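PDB 3FMB: dimeric protein of unknown function and ferredoxin-like fold, which is of unknown function but belongs to the stress-responsive A/B barrel domain family. Local coordinates for residues 41-55 against 94-107. Residues are numbered along the deposited sequence; the frame is centred on the assembly and turned at random.
Sequences VMNSFKEAIEALPAK and HPEHVAAGKILAET
Phe45 and Leu104 meet because their first torsions bring them together: the ring carbon CG of Phe45 lies trans to its backbone N (chi1 -179°), while CG of Leu104 lies trans to its own carbonyl carbon (chi1 -57°), and the two side chains cross at about a right angle. Leu104 CD1 sits over one face of the ring in a CH-pi contact, 3.7 Å from the Phe45 centroid, and Ile49 CG1 of the same helix covers the opposite face. The carbonyl O of Ala100 approaches the ring edge in plane, 3.4 Å from Phe45 CD1. A flat aromatic suits this slot, its faces taking aliphatic carbons and its weakly polarised C-H rim a carbonyl. The other Leu104 methyl, CD2, presses tightly on Val41 CG1 at 3.3 Å. Helices 41-50 and 95-102 belong to the single helical layer on one side of the four-stranded antiparallel sheet of this ferredoxin-like fold; their axes run antiparallel (170°), 9.0 Å apart at closest approach. Phe45 and Leu104 also reach Ile76 of strand 76-82. Small residues permit the close approach: Ala48 CB stands 3.8 Å from Ala100 CB, and Ile103 CD1 packs tightly against the same methyl, 3.5 Å from Ala48 CB. Further along, Ile49 CD1 and Leu52 CD1 reach the edge of the His97 imidazole, whose ND1 is hydrogen-bonded to Ala92 O; a sulfate ion, probably from the crystallisation liquor, lies nearby. At the start of helix 95-102, His94 is the N-cap: its ND1 accepts from Glu96 N at 3.1 Å, close to the imidazole plane. Leu52 CD2 packs on Glu96 CB, using the aliphatic part of a charged side chain.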
loop_
_atom_site.group_PDB
_atom_site.type_symbol
_atom_site.label_atom_id
_atom_site.label_comp_id
_atom_site.label_asym_id
_atom_site.label_seq_id
_atom_site.Cartn_x
_atom_site.Cartn_y
_atom_site.Cartn_z
ATOM N N VAL A 41 -15.593 -2.563 -12.115
ATOM C CA VAL A 41 -14.226 -2.106 -12.329
ATOM C C VAL A 41 -13.215 -2.781 -11.398
ATOM O O VAL A 41 -12.181 -3.259 -11.856
ATOM C CB VAL A 41 -14.153 -0.574 -12.170
ATOM C CG1 VAL A 41 -12.677 -0.096 -12.110
ATOM C CG2 VAL A 41 -14.914 0.106 -13.336
HETATM N N MSE A 42 -13.532 -2.811 -10.096
HETATM C CA MSE A 42 -12.667 -3.451 -9.090
HETATM C C MSE A 42 -12.406 -4.919 -9.401
HETATM O O MSE A 42 -11.250 -5.355 -9.426
HETATM C CB MSE A 42 -13.291 -3.294 -7.697
HETATM C CG MSE A 42 -13.239 -1.840 -7.176
HETATM SE SE MSE A 42 -14.417 -1.472 -5.743
HETATM C CE MSE A 42 -13.678 -2.609 -4.350
ATOM N N ASN A 43 -13.470 -5.676 -9.651
ATOM C CA ASN A 43 -13.358 -7.091 -10.011
ATOM C C ASN A 43 -12.571 -7.270 -11.317
ATOM O O ASN A 43 -11.643 -8.088 -11.393
ATOM C CB ASN A 43 -14.749 -7.751 -10.102
ATOM C CG ASN A 43 -15.395 -8.009 -8.735
ATOM O OD1 ASN A 43 -14.721 -8.121 -7.735
ATOM N ND2 ASN A 43 -16.720 -8.138 -8.720
ATOM N N SER A 44 -12.903 -6.497 -12.339
ATOM C CA SER A 44 -12.228 -6.642 -13.624
ATOM C C SER A 44 -10.716 -6.370 -13.522
ATOM O O SER A 44 -9.909 -7.119 -14.082
ATOM C CB SER A 44 -12.858 -5.739 -14.686
ATOM O OG SER A 44 -14.134 -6.217 -15.003
ATOM N N PHE A 45 -10.360 -5.308 -12.795
ATOM C CA PHE A 45 -8.964 -4.923 -12.539
ATOM C C PHE A 45 -8.227 -6.013 -11.779
ATOM O O PHE A 45 -7.165 -6.406 -12.182
ATOM C CB PHE A 45 -8.914 -3.634 -11.739
ATOM C CG PHE A 45 -7.517 -3.157 -11.450
ATOM C CD1 PHE A 45 -6.725 -2.633 -12.478
ATOM C CD2 PHE A 45 -6.971 -3.255 -10.182
ATOM C CE1 PHE A 45 -5.439 -2.180 -12.223
ATOM C CE2 PHE A 45 -5.655 -2.789 -9.937
ATOM C CZ PHE A 45 -4.920 -2.264 -10.984
ATOM N N LYS A 46 -8.827 -6.517 -10.704
ATOM C CA LYS A 46 -8.215 -7.604 -9.910
ATOM C C LYS A 46 -7.901 -8.809 -10.796
ATOM O O LYS A 46 -6.783 -9.325 -10.749
ATOM C CB LYS A 46 -9.128 -8.039 -8.770
ATOM C CG LYS A 46 -8.688 -9.293 -7.990
ATOM C CD LYS A 46 -9.540 -9.420 -6.730
ATOM C CE LYS A 46 -9.351 -10.720 -6.036
ATOM N NZ LYS A 46 -8.042 -10.723 -5.510
ATOM N N GLU A 47 -8.883 -9.242 -11.585
ATOM C CA GLU A 47 -8.709 -10.372 -12.504
ATOM C C GLU A 47 -7.592 -10.128 -13.517
ATOM O O GLU A 47 -6.807 -11.032 -13.795
ATOM C CB GLU A 47 -10.015 -10.660 -13.254
ATOM C CG GLU A 47 -9.997 -11.925 -14.102
ATOM C CD GLU A 47 -11.195 -12.018 -15.045
ATOM O OE1 GLU A 47 -11.913 -13.037 -14.989
ATOM O OE2 GLU A 47 -11.420 -11.070 -15.843
ATOM N N ALA A 48 -7.543 -8.917 -14.072
ATOM C CA ALA A 48 -6.575 -8.566 -15.122
ATOM C C ALA A 48 -5.149 -8.528 -14.569
ATOM O O ALA A 48 -4.228 -9.053 -15.205
ATOM C CB ALA A 48 -6.950 -7.216 -15.783
ATOM N N ILE A 49 -4.978 -7.917 -13.395
ATOM C CA ILE A 49 -3.661 -7.867 -12.742
ATOM C C ILE A 49 -3.161 -9.249 -12.359
ATOM O O ILE A 49 -1.991 -9.600 -12.583
ATOM C CB ILE A 49 -3.660 -6.945 -11.509
ATOM C CG1 ILE A 49 -3.880 -5.475 -11.941
ATOM C CG2 ILE A 49 -2.336 -7.115 -10.715
ATOM C CD1 ILE A 49 -2.725 -4.809 -12.820
ATOM N N GLU A 50 -4.054 -10.062 -11.810
ATOM C CA GLU A 50 -3.674 -11.363 -11.317
ATOM C C GLU A 50 -3.341 -12.369 -12.454
ATOM O O GLU A 50 -2.640 -13.330 -12.208
ATOM C CB GLU A 50 -4.709 -11.848 -10.282
ATOM C CG GLU A 50 -4.603 -10.956 -9.007
ATOM C CD GLU A 50 -5.489 -11.365 -7.826
ATOM O OE1 GLU A 50 -6.418 -12.157 -8.038
ATOM O OE2 GLU A 50 -5.240 -10.895 -6.675
ATOM N N ALA A 51 -3.757 -12.074 -13.688
ATOM C CA ALA A 51 -3.398 -12.849 -14.877
ATOM C C ALA A 51 -2.025 -12.484 -15.467
ATOM O O ALA A 51 -1.529 -13.178 -16.356
ATOM C CB ALA A 51 -4.461 -12.714 -15.958
ATOM N N LEU A 52 -1.395 -11.430 -14.970
ATOM C CA LEU A 52 -0.158 -10.926 -15.573
ATOM C C LEU A 52 1.086 -11.776 -15.357
ATOM O O LEU A 52 1.938 -11.815 -16.232
ATOM C CB LEU A 52 0.118 -9.494 -15.088
ATOM C CG LEU A 52 -0.855 -8.379 -15.506
ATOM C CD1 LEU A 52 -0.415 -7.055 -14.863
ATOM C CD2 LEU A 52 -0.928 -8.290 -17.036
ATOM N N PRO A 53 1.230 -12.440 -14.195
ATOM C CA PRO A 53 2.486 -13.228 -14.059
ATOM C C PRO A 53 2.796 -14.212 -15.192
ATOM O O PRO A 53 3.967 -14.413 -15.518
ATOM C CB PRO A 53 2.324 -13.918 -12.690
ATOM C CG PRO A 53 1.373 -13.032 -11.933
ATOM C CD PRO A 53 0.419 -12.486 -12.958
ATOM N N ALA A 54 1.778 -14.789 -15.824
ATOM C CA ALA A 54 1.987 -15.688 -16.964
ATOM C C ALA A 54 2.515 -14.985 -18.227
ATOM O O ALA A 54 3.128 -15.630 -19.096
ATOM C CB ALA A 54 0.706 -16.418 -17.289
ATOM N N LYS A 55 2.252 -13.687 -18.325
ATOM C CA LYS A 55 2.679 -12.857 -19.445
ATOM C C LYS A 55 3.980 -12.106 -19.129
ATOM O O LYS A 55 4.809 -11.919 -20.004
ATOM C CB LYS A 55 1.583 -11.841 -19.788
ATOM C CG LYS A 55 0.250 -12.438 -20.267
ATOM C CD LYS A 55 0.456 -13.434 -21.409
ATOM C CE LYS A 55 -0.822 -13.712 -22.197
ATOM N NZ LYS A 55 -0.872 -12.950 -23.480
ATOM N N HIS A 94 4.532 -2.548 -19.770
ATOM C CA HIS A 94 4.213 -3.742 -20.543
ATOM C C HIS A 94 2.769 -3.632 -21.073
ATOM O O HIS A 94 1.888 -3.256 -20.330
ATOM C CB HIS A 94 4.381 -5.001 -19.692
ATOM C CG HIS A 94 4.305 -6.281 -20.464
ATOM N ND1 HIS A 94 3.117 -6.784 -20.957
ATOM C CD2 HIS A 94 5.253 -7.200 -20.761
ATOM C CE1 HIS A 94 3.351 -7.946 -21.542
ATOM N NE2 HIS A 94 4.641 -8.207 -21.458
ATOM N N PRO A 95 2.538 -3.957 -22.354
ATOM C CA PRO A 95 1.216 -3.786 -22.944
ATOM C C PRO A 95 0.077 -4.451 -22.174
ATOM O O PRO A 95 -1.030 -3.899 -22.094
ATOM C CB PRO A 95 1.375 -4.419 -24.330
ATOM C CG PRO A 95 2.796 -4.228 -24.649
ATOM C CD PRO A 95 3.496 -4.470 -23.366
ATOM N N GLU A 96 0.353 -5.621 -21.608
ATOM C CA GLU A 96 -0.638 -6.370 -20.841
ATOM C C GLU A 96 -0.971 -5.636 -19.540
ATOM O O GLU A 96 -2.118 -5.620 -19.099
ATOM C CB GLU A 96 -0.104 -7.779 -20.549
ATOM C CG GLU A 96 0.200 -8.583 -21.801
ATOM C CD GLU A 96 -0.991 -8.695 -22.643
ATOM O OE1 GLU A 96 -2.061 -8.950 -22.076
ATOM O OE2 GLU A 96 -0.881 -8.480 -23.848
ATOM N N HIS A 97 0.043 -5.046 -18.921
ATOM C CA HIS A 97 -0.194 -4.236 -17.750
ATOM C C HIS A 97 -0.952 -2.935 -18.076
ATOM O O HIS A 97 -1.903 -2.539 -17.366
ATOM C CB HIS A 97 1.094 -3.881 -16.993
ATOM C CG HIS A 97 0.815 -2.939 -15.874
ATOM N ND1 HIS A 97 1.101 -1.594 -15.952
ATOM C CD2 HIS A 97 0.086 -3.109 -14.743
ATOM C CE1 HIS A 97 0.643 -0.994 -14.867
ATOM N NE2 HIS A 97 -0.008 -1.883 -14.139
ATOM N N VAL A 98 -0.546 -2.270 -19.147
ATOM C CA VAL A 98 -1.232 -1.047 -19.571
ATOM C C VAL A 98 -2.716 -1.310 -19.796
ATOM O O VAL A 98 -3.569 -0.510 -19.348
ATOM C CB VAL A 98 -0.576 -0.436 -20.828
ATOM C CG1 VAL A 98 -1.433 0.693 -21.425
ATOM C CG2 VAL A 98 0.861 0.092 -20.514
ATOM N N ALA A 99 -3.048 -2.419 -20.473
ATOM C CA ALA A 99 -4.470 -2.789 -20.667
ATOM C C ALA A 99 -5.197 -2.960 -19.330
ATOM O O ALA A 99 -6.342 -2.498 -19.181
ATOM C CB ALA A 99 -4.606 -4.053 -21.506
ATOM N N ALA A 100 -4.557 -3.633 -18.367
ATOM C CA ALA A 100 -5.141 -3.826 -17.025
ATOM C C ALA A 100 -5.417 -2.467 -16.369
ATOM O O ALA A 100 -6.508 -2.216 -15.822
ATOM C CB ALA A 100 -4.209 -4.664 -16.145
ATOM N N GLY A 101 -4.429 -1.584 -16.442
ATOM C CA GLY A 101 -4.525 -0.233 -15.882
ATOM C C GLY A 101 -5.653 0.589 -16.501
ATOM O O GLY A 101 -6.337 1.346 -15.794
ATOM N N LYS A 102 -5.864 0.414 -17.802
ATOM C CA LYS A 102 -6.925 1.150 -18.505
ATOM C C LYS A 102 -8.310 0.824 -17.985
ATOM O O LYS A 102 -9.236 1.644 -18.113
ATOM C CB LYS A 102 -6.876 0.929 -20.029
ATOM C CG LYS A 102 -5.888 1.825 -20.680
ATOM C CD LYS A 102 -5.876 1.698 -22.194
ATOM C CE LYS A 102 -4.592 2.363 -22.785
ATOM N NZ LYS A 102 -4.276 1.898 -24.177
ATOM N N ILE A 103 -8.464 -0.357 -17.393
ATOM C CA ILE A 103 -9.753 -0.748 -16.769
ATOM C C ILE A 103 -10.227 0.344 -15.761
ATOM O O ILE A 103 -11.427 0.608 -15.633
ATOM C CB ILE A 103 -9.664 -2.140 -16.132
ATOM C CG1 ILE A 103 -9.495 -3.235 -17.203
ATOM C CG2 ILE A 103 -10.931 -2.498 -15.267
ATOM C CD1 ILE A 103 -9.059 -4.556 -16.610
ATOM N N LEU A 104 -9.262 0.959 -15.072
ATOM C CA LEU A 104 -9.523 1.995 -14.085
ATOM C C LEU A 104 -9.665 3.411 -14.639
ATOM O O LEU A 104 -10.100 4.322 -13.908
ATOM C CB LEU A 104 -8.407 1.993 -13.045
ATOM C CG LEU A 104 -8.103 0.709 -12.268
ATOM C CD1 LEU A 104 -6.974 0.943 -11.217
ATOM C CD2 LEU A 104 -9.370 0.123 -11.627
ATOM N N ALA A 105 -9.327 3.625 -15.919
ATOM C CA ALA A 105 -9.144 4.983 -16.414
ATOM C C ALA A 105 -10.390 5.858 -16.272
ATOM O O ALA A 105 -10.310 7.036 -15.895
ATOM C CB ALA A 105 -8.674 4.971 -17.895
ATOM N N GLU A 106 -11.540 5.313 -16.615
ATOM C CA GLU A 106 -12.764 6.104 -16.608
ATOM C C GLU A 106 -13.230 6.502 -15.211
ATOM O O GLU A 106 -13.924 7.514 -15.071
ATOM C CB GLU A 106 -13.905 5.352 -17.305
ATOM C CG GLU A 106 -13.971 5.581 -18.769
ATOM C CD GLU A 106 -14.234 7.055 -19.129
ATOM O OE1 GLU A 106 -15.325 7.605 -18.801
ATOM O OE2 GLU A 106 -13.311 7.647 -19.729
ATOM N N THR A 107 -12.902 5.690 -14.205
ATOM C CA THR A 107 -13.442 5.882 -12.846
ATOM C C THR A 107 -12.446 6.329 -11.777
ATOM O O THR A 107 -12.857 6.754 -10.697
ATOM C CB THR A 107 -14.194 4.631 -12.369
ATOM O OG1 THR A 107 -13.318 3.501 -12.357
ATOM C CG2 THR A 107 -15.406 4.331 -13.287
#